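Local coordinates for argonaute protein (Marinitoga piezophila, PDB 5I4A) that cleaves single-stranded DNA under the direction of short guide RNAs with a 5'-hydroxyl end, possibly in defence against mobile genetic elements, at residues 58-63 and 92-97; 138-143 and 562-567; 153-158 and 208-213; 288-293 and 428-433. One frame throughout, in Å; residues are numbered along the deposited sequence.

How the interactions relate
Followed from the N terminus, the chain first closes a short loop within the N-terminal domain at interaction 1, where helix 84-101 comes back against the loop segment 58-63. Interaction 2 opens next, at the turn after strand 127-140 of linker L1, and closes only at strand 560-565 of the PIWI domain, joining the two lobes. Interactions 3 and 4 nest in series inside that long loop. Interaction 3 pairs strands 143-156 and 207-211 and brackets the PAZ domain; interaction 4 ties the end of linker L2 to the start of PIWI, with the Mid domain between them. Interactions 2 and 3 reach the same sheet, their centres about 36 Å apart.

Interaction 1: 58-63 and 92-97; sequences IDFQIT and YKYIKK. With nucleotides of chain B.
Apolar packing carries most of this contact: Ile58, Phe60, Tyr94 and the aliphatic part of Lys97 fit together without a direct hydrogen bond across the two segments. CD1 of Ile58 reaches the phenol end of Tyr94, 3.5 Å from its CZ. The Phe60 and Tyr94 side chains run past one another in opposite senses, with Phe60 CE2 3.9 Å from Tyr94 CD1. With its CG anti to the backbone N (chi1 163°), Lys97 crosses the outer end of the Phe60 ring at a slant, bringing CD within 3.6 Å of Phe60 CZ.

The extended segment 58-63 thus lies against one side of helix 84-101 in the N-terminal domain. Polar contact is indirect. A water donates to Gln61 O at 2.8 Å and accepts from Lys97 NZ at 3.0 Å; the same ammonium also forms a salt bridge with Asp101 and a hydrogen bond to the carbonyl of Asn40.

Nucleic-acid contacts belong to another side of the helix. Tyr92 lays one ring face against the base of A11 of chain B, whose N7 sits 3.4 Å above the ring plane, while Tyr92 OH donates to OP2 of that nucleotide at 3.2 Å.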
# COMPACT_ATOMS: atom_id res chain seq x y z
N ILE A 58 -25.83 -23.74 -9.94
CA ILE A 58 -25.97 -23.54 -11.38
C ILE A 58 -25.59 -24.84 -12.07
O ILE A 58 -25.10 -25.78 -11.45
CB ILE A 58 -25.11 -22.37 -11.90
CG1 ILE A 58 -23.70 -22.40 -11.28
CG2 ILE A 58 -25.79 -21.04 -11.59
CD1 ILE A 58 -22.69 -23.22 -12.06
N ASP A 59 -25.84 -24.89 -13.38
CA ASP A 59 -25.46 -26.06 -14.16
C ASP A 59 -23.95 -26.19 -14.17
O ASP A 59 -23.23 -25.27 -14.58
CB ASP A 59 -26.00 -25.96 -15.58
CG ASP A 59 -26.10 -27.32 -16.25
OD1 ASP A 59 -26.80 -28.20 -15.71
OD2 ASP A 59 -25.47 -27.50 -17.31
N PHE A 60 -23.46 -27.33 -13.70
CA PHE A 60 -22.03 -27.57 -13.50
C PHE A 60 -21.75 -29.00 -13.95
O PHE A 60 -22.04 -29.95 -13.22
CB PHE A 60 -21.65 -27.35 -12.04
CG PHE A 60 -20.16 -27.29 -11.79
CD1 PHE A 60 -19.37 -28.41 -11.99
CD2 PHE A 60 -19.57 -26.13 -11.33
CE1 PHE A 60 -18.01 -28.36 -11.75
CE2 PHE A 60 -18.21 -26.08 -11.08
CZ PHE A 60 -17.43 -27.20 -11.30
N GLN A 61 -21.19 -29.15 -15.15
CA GLN A 61 -20.92 -30.46 -15.72
C GLN A 61 -19.52 -30.90 -15.30
O GLN A 61 -18.52 -30.31 -15.73
CB GLN A 61 -21.06 -30.42 -17.24
CG GLN A 61 -22.44 -29.98 -17.73
CD GLN A 61 -23.49 -31.07 -17.59
OE1 GLN A 61 -24.06 -31.26 -16.51
NE2 GLN A 61 -23.76 -31.77 -18.68
N ILE A 62 -19.45 -31.93 -14.47
CA ILE A 62 -18.17 -32.40 -13.93
C ILE A 62 -17.50 -33.34 -14.92
O ILE A 62 -18.15 -34.10 -15.64
CB ILE A 62 -18.39 -33.07 -12.56
CG1 ILE A 62 -18.99 -32.06 -11.57
CG2 ILE A 62 -17.09 -33.63 -12.00
CD1 ILE A 62 -19.29 -32.65 -10.20
N THR A 63 -16.17 -33.26 -14.96
CA THR A 63 -15.33 -34.09 -15.82
C THR A 63 -14.54 -35.07 -14.95
O THR A 63 -14.09 -34.70 -13.87
CB THR A 63 -14.38 -33.19 -16.66
OG1 THR A 63 -15.13 -32.46 -17.63
CG2 THR A 63 -13.29 -33.99 -17.36
N TYR A 92 -15.56 -17.39 -5.93
CA TYR A 92 -14.19 -17.13 -6.37
C TYR A 92 -13.61 -18.32 -7.12
O TYR A 92 -13.01 -18.17 -8.19
CB TYR A 92 -13.31 -16.77 -5.17
CG TYR A 92 -13.15 -15.28 -4.94
CD1 TYR A 92 -12.69 -14.45 -5.96
CD2 TYR A 92 -13.45 -14.71 -3.71
CE1 TYR A 92 -12.54 -13.09 -5.75
CE2 TYR A 92 -13.30 -13.36 -3.50
CZ TYR A 92 -12.85 -12.55 -4.52
OH TYR A 92 -12.70 -11.20 -4.30
N LYS A 93 -13.77 -19.52 -6.56
CA LYS A 93 -13.26 -20.72 -7.22
C LYS A 93 -13.99 -20.97 -8.53
O LYS A 93 -13.38 -21.45 -9.50
CB LYS A 93 -13.39 -21.93 -6.30
CG LYS A 93 -12.57 -21.82 -5.02
CD LYS A 93 -12.89 -22.95 -4.06
CE LYS A 93 -12.58 -24.31 -4.67
NZ LYS A 93 -12.93 -25.42 -3.75
N TYR A 94 -15.28 -20.64 -8.59
CA TYR A 94 -16.03 -20.85 -9.82
C TYR A 94 -15.58 -19.90 -10.92
O TYR A 94 -15.52 -20.28 -12.09
CB TYR A 94 -17.53 -20.70 -9.56
CG TYR A 94 -18.36 -20.95 -10.79
CD1 TYR A 94 -18.29 -22.16 -11.45
CD2 TYR A 94 -19.19 -19.97 -11.30
CE1 TYR A 94 -19.04 -22.40 -12.58
CE2 TYR A 94 -19.95 -20.20 -12.43
CZ TYR A 94 -19.86 -21.42 -13.07
OH TYR A 94 -20.61 -21.66 -14.20
N ILE A 95 -15.28 -18.65 -10.56
CA ILE A 95 -14.77 -17.69 -11.54
C ILE A 95 -13.41 -18.14 -12.06
O ILE A 95 -13.14 -18.08 -13.26
CB ILE A 95 -14.70 -16.29 -10.91
CG1 ILE A 95 -16.11 -15.72 -10.76
CG2 ILE A 95 -13.82 -15.36 -11.75
CD1 ILE A 95 -16.25 -14.77 -9.60
N LYS A 96 -12.55 -18.61 -11.15
CA LYS A 96 -11.24 -19.11 -11.56
C LYS A 96 -11.37 -20.25 -12.56
O LYS A 96 -10.66 -20.28 -13.57
CB LYS A 96 -10.46 -19.56 -10.32
CG LYS A 96 -9.08 -20.13 -10.61
CD LYS A 96 -8.42 -20.57 -9.31
CE LYS A 96 -6.98 -20.99 -9.54
NZ LYS A 96 -6.31 -21.31 -8.26
N LYS A 97 -12.27 -21.20 -12.29
CA LYS A 97 -12.46 -22.33 -13.19
C LYS A 97 -12.85 -21.86 -14.59
O LYS A 97 -12.31 -22.33 -15.59
CB LYS A 97 -13.52 -23.28 -12.64
CG LYS A 97 -14.06 -24.23 -13.71
CD LYS A 97 -15.14 -25.14 -13.17
CE LYS A 97 -15.72 -26.00 -14.30
NZ LYS A 97 -14.64 -26.68 -15.07
P A B 11 -10.90 -11.33 -1.00
OP1 A B 11 -10.06 -11.49 -2.22
OP2 A B 11 -12.33 -10.95 -1.13
O5' A B 11 -10.81 -12.70 -0.19
C5' A B 11 -11.71 -12.98 0.88
C4' A B 11 -11.71 -14.45 1.18
O4' A B 11 -12.33 -15.16 0.07
C3' A B 11 -10.33 -15.07 1.31
O3' A B 11 -9.76 -14.95 2.61
C2' A B 11 -10.55 -16.51 0.86
O2' A B 11 -11.11 -17.31 1.89
C1' A B 11 -11.60 -16.32 -0.23
N9 A B 11 -10.98 -16.14 -1.56
C8 A B 11 -10.51 -14.99 -2.15
N7 A B 11 -10.02 -15.18 -3.35
C5 A B 11 -10.17 -16.55 -3.55
C6 A B 11 -9.85 -17.41 -4.62
N6 A B 11 -9.28 -17.00 -5.76
N1 A B 11 -10.15 -18.72 -4.47
C2 A B 11 -10.72 -19.15 -3.34
N3 A B 11 -11.07 -18.44 -2.27
C4 A B 11 -10.76 -17.15 -2.45
O HOH W 1 -15.88 -29.41 -15.22

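Interaction 2: 138-143 and 562-567; sequences HNISNE and IKLDEN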
# COMPACT_ATOMS: atom_id res chain seq x y z
N HIS A 138 -17.49 -8.17 -4.45
CA HIS A 138 -17.88 -7.12 -3.53
C HIS A 138 -19.32 -7.32 -3.09
O HIS A 138 -20.19 -7.67 -3.90
CB HIS A 138 -17.71 -5.74 -4.19
CG HIS A 138 -16.38 -5.56 -4.84
ND1 HIS A 138 -15.27 -5.13 -4.15
CD2 HIS A 138 -15.97 -5.76 -6.11
CE1 HIS A 138 -14.24 -5.06 -4.97
NE2 HIS A 138 -14.64 -5.44 -6.17
N ASN A 139 -19.57 -7.09 -1.81
CA ASN A 139 -20.90 -7.19 -1.22
C ASN A 139 -21.38 -5.78 -0.90
O ASN A 139 -21.04 -5.22 0.15
CB ASN A 139 -20.87 -8.08 0.03
CG ASN A 139 -22.25 -8.54 0.45
OD1 ASN A 139 -22.49 -8.85 1.62
ND2 ASN A 139 -23.18 -8.60 -0.50
N ILE A 140 -22.15 -5.20 -1.82
CA ILE A 140 -22.63 -3.83 -1.71
C ILE A 140 -24.15 -3.85 -1.63
O ILE A 140 -24.81 -4.43 -2.50
CB ILE A 140 -22.18 -2.96 -2.90
CG1 ILE A 140 -20.69 -3.13 -3.18
CG2 ILE A 140 -22.51 -1.49 -2.64
CD1 ILE A 140 -20.22 -2.37 -4.40
N SER A 141 -24.70 -3.21 -0.59
CA SER A 141 -26.15 -3.03 -0.45
C SER A 141 -26.91 -4.36 -0.54
O SER A 141 -27.90 -4.47 -1.25
CB SER A 141 -26.69 -2.04 -1.49
OG SER A 141 -26.54 -0.70 -1.05
N ASN A 142 -26.42 -5.37 0.19
CA ASN A 142 -27.01 -6.70 0.27
C ASN A 142 -26.94 -7.48 -1.04
O ASN A 142 -27.50 -8.58 -1.11
CB ASN A 142 -28.47 -6.68 0.75
CG ASN A 142 -28.61 -7.06 2.21
OD1 ASN A 142 -27.62 -7.34 2.89
ND2 ASN A 142 -29.84 -7.05 2.70
N GLU A 143 -26.30 -6.95 -2.07
CA GLU A 143 -26.15 -7.64 -3.34
C GLU A 143 -24.67 -7.88 -3.61
O GLU A 143 -23.80 -7.19 -3.07
CB GLU A 143 -26.78 -6.84 -4.49
CG GLU A 143 -28.28 -6.61 -4.32
CD GLU A 143 -29.10 -7.84 -4.67
OE1 GLU A 143 -28.75 -8.54 -5.65
OE2 GLU A 143 -30.10 -8.10 -3.97
N ILE A 562 -16.66 8.40 -3.61
CA ILE A 562 -17.81 7.71 -4.19
C ILE A 562 -18.44 6.84 -3.11
O ILE A 562 -17.73 6.11 -2.40
CB ILE A 562 -17.40 6.87 -5.41
CG1 ILE A 562 -16.90 7.79 -6.53
CG2 ILE A 562 -18.55 6.00 -5.89
CD1 ILE A 562 -16.36 7.04 -7.72
N LYS A 563 -19.76 6.91 -3.00
CA LYS A 563 -20.50 6.08 -2.06
C LYS A 563 -20.96 4.81 -2.76
O LYS A 563 -21.65 4.88 -3.78
CB LYS A 563 -21.70 6.84 -1.49
CG LYS A 563 -22.71 5.97 -0.77
CD LYS A 563 -23.40 6.76 0.32
CE LYS A 563 -24.85 6.33 0.50
NZ LYS A 563 -25.49 7.08 1.61
N LEU A 564 -20.56 3.66 -2.22
CA LEU A 564 -21.06 2.38 -2.70
C LEU A 564 -22.38 2.01 -2.04
O LEU A 564 -23.38 1.76 -2.73
CB LEU A 564 -20.02 1.28 -2.44
CG LEU A 564 -18.67 1.49 -3.12
CD1 LEU A 564 -17.75 0.34 -2.77
CD2 LEU A 564 -18.84 1.61 -4.62
N ASP A 565 -22.41 1.96 -0.71
CA ASP A 565 -23.64 1.78 0.04
C ASP A 565 -23.55 2.62 1.31
O ASP A 565 -22.69 3.49 1.43
CB ASP A 565 -23.90 0.29 0.33
CG ASP A 565 -22.78 -0.36 1.14
OD1 ASP A 565 -22.34 0.21 2.16
OD2 ASP A 565 -22.35 -1.46 0.75
N GLU A 566 -24.43 2.32 2.26
CA GLU A 566 -24.57 3.18 3.43
C GLU A 566 -23.31 3.21 4.28
O GLU A 566 -23.02 4.23 4.93
CB GLU A 566 -25.77 2.71 4.27
CG GLU A 566 -26.32 3.77 5.21
CD GLU A 566 -26.90 4.98 4.49
OE1 GLU A 566 -27.09 4.92 3.26
OE2 GLU A 566 -27.17 5.99 5.17
N ASN A 567 -22.53 2.13 4.28
CA ASN A 567 -21.36 2.02 5.14
C ASN A 567 -20.05 1.85 4.38
O ASN A 567 -19.02 1.62 5.01
CB ASN A 567 -21.55 0.85 6.12
CG ASN A 567 -22.45 1.20 7.28
OD1 ASN A 567 -23.66 1.38 7.11
ND2 ASN A 567 -21.88 1.28 8.47
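The backbones of Ser141 and Asp565 approach to 5.4 Å between their CA atoms where strands 138-140 and 562-565 run almost at right angles, 86° between their directions; the strands belong to different sheets and meet near their ends, without pairing.

The direct polar link runs from backbone to carboxylate: Ser141 N donates to Asp565 OD2 over 3.2 Å, with an angle of 150° at the hydrogen. The donor meets the anti side of that oxygen, 32° out of the carboxylate plane. While OD2 takes Ser141 N, OD1 stays with its own segment, accepting from Asn567 N at 2.9 Å in an Asx turn, and also bonds to the hydroxyl of Thr568. These bonds on OD1 should limit the rotation of the carboxylate that OD2 presents to linker L1.

On the linker side, a type I' turn from Ile140 to Glu143 reverses the chain between strands 127-140 and 143-156, making this a beta hairpin whose tip meets the PIWI domain. Ser141 also brings OG to 3.1 Å from Asp565 CB, a close approach beside the carboxylate.

Ile140 and Leu564 make the apolar part. The CG2 branch of Ile140 packs 3.7 Å from Leu564 CB and also lies 3.4 Å from Asp565 OD2, so one methyl touches both residues. The other branch ends in CD1, 4.0 Å from Leu564 CD1. Ile140 also touches Leu8 of strand 8-10 and Tyr145 of strand 143-156, and Ile570 touches Leu564 within the PIWI sheet.

Interaction 3: 153-158 and 208-213; sequences TFLSKE and LFNFTT. With nucleotides of chain B.
Leu208, Ser156 and Phe211 organise the meeting of two antiparallel strands at the junction of linker L1, the PAZ domain and linker L2. Leu208 projects its CD2 methyl to 3.5 Å from Glu158 O, where the chain bends away after Ser156; its CD1 rests more loosely against CD1 of Leu155.

Ser156 holds the strands at this end through both backbone and side chain. Its N donates to Phe209 O at 2.9 Å, within the carbonyl plane, and its OG accepts from Phe209 N at 3.0 Å. That hydroxyl lies between its own backbone N and carbonyl carbon (chi1 66°), a rotation that also allows it to donate to Glu158 O at 2.7 Å. One buried OG therefore joins the neighbouring strand to the chain entering PAZ.

Phe211 turns the edge of its ring toward the backbone of 153-158, with CE2 3.5 Å from Ser156 N. Its own N donates to Phe154 O at 2.8 Å, while a water bridges Phe211 O and Phe154 N. Between the Phe154-Phe211 and Ser156-Phe209 bonds, Leu155 and Asn210 form a non-hydrogen-bonded pair.

The strand then delivers Thr212, in N-cap position, and Thr213 to the guide: both hydroxyls donate to OP1 of A7 in chain B, the Thr212 OG1 bond measuring 2.7 Å. The chemistry thus changes along one segment, from backbone and serine bonds joining buried strands to paired hydroxyls gripping a phosphate oxygen at the end of the last strand of the PAZ domain, consistent with the PAZ-L2 boundary being held at the guide phosphate.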
# COMPACT_ATOMS: atom_id res chain seq x y z
N THR A 153 -0.14 -7.61 -18.46
CA THR A 153 0.97 -8.39 -17.94
C THR A 153 1.98 -8.58 -19.05
O THR A 153 1.62 -9.02 -20.15
CB THR A 153 0.50 -9.75 -17.41
OG1 THR A 153 -0.68 -9.59 -16.62
CG2 THR A 153 1.59 -10.39 -16.56
N PHE A 154 3.23 -8.23 -18.79
CA PHE A 154 4.30 -8.32 -19.77
C PHE A 154 5.19 -9.50 -19.40
O PHE A 154 5.83 -9.49 -18.34
CB PHE A 154 5.08 -7.01 -19.83
CG PHE A 154 4.22 -5.82 -20.11
CD1 PHE A 154 3.87 -5.49 -21.41
CD2 PHE A 154 3.73 -5.04 -19.08
CE1 PHE A 154 3.06 -4.40 -21.68
CE2 PHE A 154 2.92 -3.95 -19.34
CZ PHE A 154 2.58 -3.63 -20.63
N LEU A 155 5.20 -10.51 -20.26
CA LEU A 155 5.91 -11.76 -20.00
C LEU A 155 6.83 -12.07 -21.17
O LEU A 155 6.60 -11.64 -22.30
CB LEU A 155 4.94 -12.92 -19.79
CG LEU A 155 3.89 -12.80 -18.68
CD1 LEU A 155 2.86 -13.91 -18.82
CD2 LEU A 155 4.55 -12.86 -17.31
N SER A 156 7.89 -12.83 -20.87
CA SER A 156 8.77 -13.31 -21.93
C SER A 156 8.01 -14.25 -22.86
O SER A 156 7.22 -15.08 -22.41
CB SER A 156 9.99 -14.02 -21.33
OG SER A 156 9.61 -15.21 -20.67
N LYS A 157 8.26 -14.10 -24.16
CA LYS A 157 7.59 -14.95 -25.14
C LYS A 157 8.02 -16.41 -25.01
O LYS A 157 7.23 -17.31 -25.30
CB LYS A 157 7.88 -14.42 -26.55
CG LYS A 157 7.23 -15.20 -27.68
CD LYS A 157 7.59 -14.58 -29.02
CE LYS A 157 6.99 -15.36 -30.17
NZ LYS A 157 7.30 -14.71 -31.47
N GLU A 158 9.25 -16.65 -24.57
CA GLU A 158 9.81 -17.98 -24.43
C GLU A 158 10.05 -18.29 -22.96
O GLU A 158 10.20 -17.37 -22.14
CB GLU A 158 11.13 -18.09 -25.21
CG GLU A 158 11.05 -17.55 -26.64
CD GLU A 158 10.41 -18.52 -27.61
OE1 GLU A 158 11.00 -19.58 -27.87
OE2 GLU A 158 9.30 -18.22 -28.11
N LEU A 208 8.05 -18.27 -16.94
CA LEU A 208 8.23 -17.14 -17.84
C LEU A 208 8.75 -15.95 -17.04
O LEU A 208 8.52 -15.85 -15.83
CB LEU A 208 6.93 -16.76 -18.54
CG LEU A 208 6.29 -17.83 -19.43
CD1 LEU A 208 5.01 -17.30 -20.06
CD2 LEU A 208 7.26 -18.29 -20.49
N PHE A 209 9.46 -15.06 -17.72
CA PHE A 209 9.93 -13.84 -17.08
C PHE A 209 8.81 -12.81 -17.03
O PHE A 209 8.13 -12.58 -18.03
CB PHE A 209 11.14 -13.27 -17.83
CG PHE A 209 12.44 -13.92 -17.46
CD1 PHE A 209 13.03 -13.65 -16.23
CD2 PHE A 209 13.07 -14.80 -18.32
CE1 PHE A 209 14.22 -14.24 -15.88
CE2 PHE A 209 14.26 -15.40 -17.96
CZ PHE A 209 14.84 -15.12 -16.74
N ASN A 210 8.63 -12.20 -15.87
CA ASN A 210 7.62 -11.17 -15.68
C ASN A 210 8.31 -9.81 -15.63
O ASN A 210 9.26 -9.61 -14.87
CB ASN A 210 6.83 -11.41 -14.39
CG ASN A 210 5.68 -10.45 -14.22
OD1 ASN A 210 5.08 -10.00 -15.19
ND2 ASN A 210 5.37 -10.11 -12.97
N PHE A 211 7.83 -8.88 -16.45
CA PHE A 211 8.45 -7.57 -16.60
C PHE A 211 7.56 -6.51 -15.98
O PHE A 211 6.41 -6.32 -16.40
CB PHE A 211 8.71 -7.26 -18.08
CG PHE A 211 9.66 -8.22 -18.73
CD1 PHE A 211 11.03 -8.09 -18.54
CD2 PHE A 211 9.19 -9.25 -19.51
CE1 PHE A 211 11.90 -8.97 -19.13
CE2 PHE A 211 10.06 -10.14 -20.11
CZ PHE A 211 11.42 -10.00 -19.92
N THR A 212 8.09 -5.81 -14.98
CA THR A 212 7.37 -4.77 -14.28
C THR A 212 7.62 -3.42 -14.94
O THR A 212 8.32 -3.31 -15.95
CB THR A 212 7.77 -4.74 -12.81
OG1 THR A 212 9.02 -4.05 -12.67
CG2 THR A 212 7.94 -6.16 -12.29
N THR A 213 7.02 -2.37 -14.37
CA THR A 213 7.23 -1.02 -14.89
C THR A 213 8.70 -0.61 -14.84
O THR A 213 9.17 0.13 -15.71
CB THR A 213 6.38 -0.02 -14.10
OG1 THR A 213 6.36 -0.39 -12.72
CG2 THR A 213 4.95 0.00 -14.64
P A B 7 7.48 -2.54 -9.77
OP1 A B 7 8.01 -2.10 -11.08
OP2 A B 7 6.09 -2.19 -9.38
O5' A B 7 7.67 -4.12 -9.69
C5' A B 7 7.30 -4.85 -8.52
C4' A B 7 6.79 -6.22 -8.87
O4' A B 7 7.83 -7.21 -8.65
C3' A B 7 5.63 -6.71 -8.04
O3' A B 7 4.39 -6.17 -8.47
C2' A B 7 5.73 -8.22 -8.19
O2' A B 7 5.23 -8.64 -9.45
C1' A B 7 7.25 -8.41 -8.20
O HOH W 2 3.95 -7.58 -15.91

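Interaction 4: 288-293 and 428-433; sequences SFYKNE and ECKPFI
Tyr290 reaches across segment 428-433 from backbone to phenol. Its CB lies 3.4 Å from Lys430 O and also touches Phe432 CA. A chi1 of 180° swings the ring away from the backbone N and over Ile433: CD2 meets the CG2 methyl and Lys430 CG, CE2 the same methyl, CE1 and CZ approach Ile433 CD1, CZ to 3.5 Å, and OH lies beside Ile433 CD1 too. Ile433 CG1 sits over the ring face, 4.1 Å from the centroid, in a CH-pi contact.

Phe289 makes a second CH-pi contact, with Pro431 CA 3.7 Å from its ring centroid. Cys429 approaches the ring edge, placing CB 3.9 Å from Phe289 CD2. Cys429 SG packs against the amide of Asn292, whose oxygen also accepts from Gln294 N.

The backbones pair at Lys291 and Lys430, where Lys291 N donates to Lys430 O at 3.0 Å and Lys430 N returns a bond to Lys291 O. Tyr290 N instead donates to Pro431 O at 3.1 Å, from well above the carbonyl plane. Together opposite Lys430, Tyr290 and Lys291 form a classic beta bulge next to this single antiparallel bridge, which joins the end of linker L2 to the start of the PIWI domain.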
# COMPACT_ATOMS: atom_id res chain seq x y z
N SER A 288 3.79 31.27 4.51
CA SER A 288 4.61 30.86 5.65
C SER A 288 3.94 29.77 6.49
O SER A 288 2.74 29.55 6.37
CB SER A 288 4.94 32.08 6.53
OG SER A 288 5.97 31.78 7.46
N PHE A 289 4.74 29.08 7.31
CA PHE A 289 4.20 28.09 8.24
C PHE A 289 3.08 28.70 9.08
O PHE A 289 3.18 29.84 9.52
CB PHE A 289 5.29 27.56 9.17
CG PHE A 289 6.05 26.38 8.64
CD1 PHE A 289 6.10 26.10 7.29
CD2 PHE A 289 6.73 25.55 9.52
CE1 PHE A 289 6.81 25.01 6.81
CE2 PHE A 289 7.44 24.45 9.05
CZ PHE A 289 7.48 24.18 7.70
N TYR A 290 2.02 27.92 9.29
CA TYR A 290 0.98 28.32 10.23
C TYR A 290 1.57 28.70 11.58
O TYR A 290 1.17 29.70 12.19
CB TYR A 290 -0.03 27.18 10.39
CG TYR A 290 -1.17 27.47 11.34
CD1 TYR A 290 -2.16 28.39 11.02
CD2 TYR A 290 -1.26 26.81 12.56
CE1 TYR A 290 -3.21 28.64 11.89
CE2 TYR A 290 -2.31 27.06 13.44
CZ TYR A 290 -3.28 27.98 13.09
OH TYR A 290 -4.31 28.23 13.96
N LYS A 291 2.55 27.93 12.05
CA LYS A 291 3.25 28.22 13.30
C LYS A 291 4.72 27.91 13.11
O LYS A 291 5.08 26.80 12.71
CB LYS A 291 2.68 27.39 14.45
CG LYS A 291 3.34 27.63 15.79
CD LYS A 291 3.26 26.39 16.66
CE LYS A 291 3.05 26.73 18.12
NZ LYS A 291 1.68 26.33 18.57
N ASN A 292 5.57 28.90 13.39
CA ASN A 292 7.01 28.69 13.36
C ASN A 292 7.67 29.58 14.41
O ASN A 292 7.58 29.29 15.61
CB ASN A 292 7.57 28.97 11.97
CG ASN A 292 8.94 28.34 11.74
OD1 ASN A 292 9.75 28.24 12.66
ND2 ASN A 292 9.19 27.90 10.51
N GLU A 293 8.31 30.67 13.97
CA GLU A 293 9.07 31.56 14.84
C GLU A 293 10.16 30.81 15.59
O GLU A 293 10.57 31.21 16.69
CB GLU A 293 8.16 32.31 15.84
CG GLU A 293 6.94 32.98 15.23
CD GLU A 293 5.71 32.08 15.25
OE1 GLU A 293 5.22 31.73 14.16
OE2 GLU A 293 5.25 31.74 16.36
N GLU A 428 7.98 22.05 17.45
CA GLU A 428 7.37 23.33 17.75
C GLU A 428 6.84 24.04 16.52
O GLU A 428 6.25 25.12 16.65
CB GLU A 428 8.37 24.24 18.48
CG GLU A 428 8.72 23.78 19.89
CD GLU A 428 9.68 22.60 19.89
OE1 GLU A 428 10.48 22.48 18.93
OE2 GLU A 428 9.63 21.79 20.84
N CYS A 429 7.02 23.47 15.33
CA CYS A 429 6.50 24.03 14.10
C CYS A 429 5.21 23.33 13.68
O CYS A 429 4.93 22.19 14.08
CB CYS A 429 7.53 23.93 12.97
SG CYS A 429 8.98 24.99 13.18
N LYS A 430 4.43 24.03 12.87
CA LYS A 430 3.23 23.46 12.25
C LYS A 430 3.11 24.09 10.87
O LYS A 430 2.74 25.27 10.75
CB LYS A 430 1.98 23.69 13.09
CG LYS A 430 0.70 23.15 12.45
CD LYS A 430 0.81 21.67 12.09
CE LYS A 430 0.94 20.80 13.33
NZ LYS A 430 1.09 19.37 12.96
N PRO A 431 3.45 23.36 9.81
CA PRO A 431 3.38 23.94 8.46
C PRO A 431 2.00 24.47 8.09
O PRO A 431 1.91 25.48 7.39
CB PRO A 431 3.80 22.77 7.57
CG PRO A 431 4.71 21.95 8.44
CD PRO A 431 4.09 22.03 9.81
N PHE A 432 0.93 23.82 8.55
CA PHE A 432 -0.43 24.21 8.20
C PHE A 432 -1.39 23.42 9.07
O PHE A 432 -1.05 22.36 9.60
CB PHE A 432 -0.72 23.96 6.72
CG PHE A 432 -0.61 22.51 6.32
CD1 PHE A 432 -1.66 21.63 6.55
CD2 PHE A 432 0.54 22.03 5.71
CE1 PHE A 432 -1.55 20.30 6.19
CE2 PHE A 432 0.64 20.70 5.34
CZ PHE A 432 -0.40 19.83 5.58
N ILE A 433 -2.62 23.93 9.18
CA ILE A 433 -3.73 23.14 9.68
C ILE A 433 -4.82 23.16 8.61
O ILE A 433 -4.93 24.10 7.82
CB ILE A 433 -4.28 23.65 11.03
CG1 ILE A 433 -4.97 25.00 10.87
CG2 ILE A 433 -3.16 23.72 12.06
CD1 ILE A 433 -5.56 25.54 12.16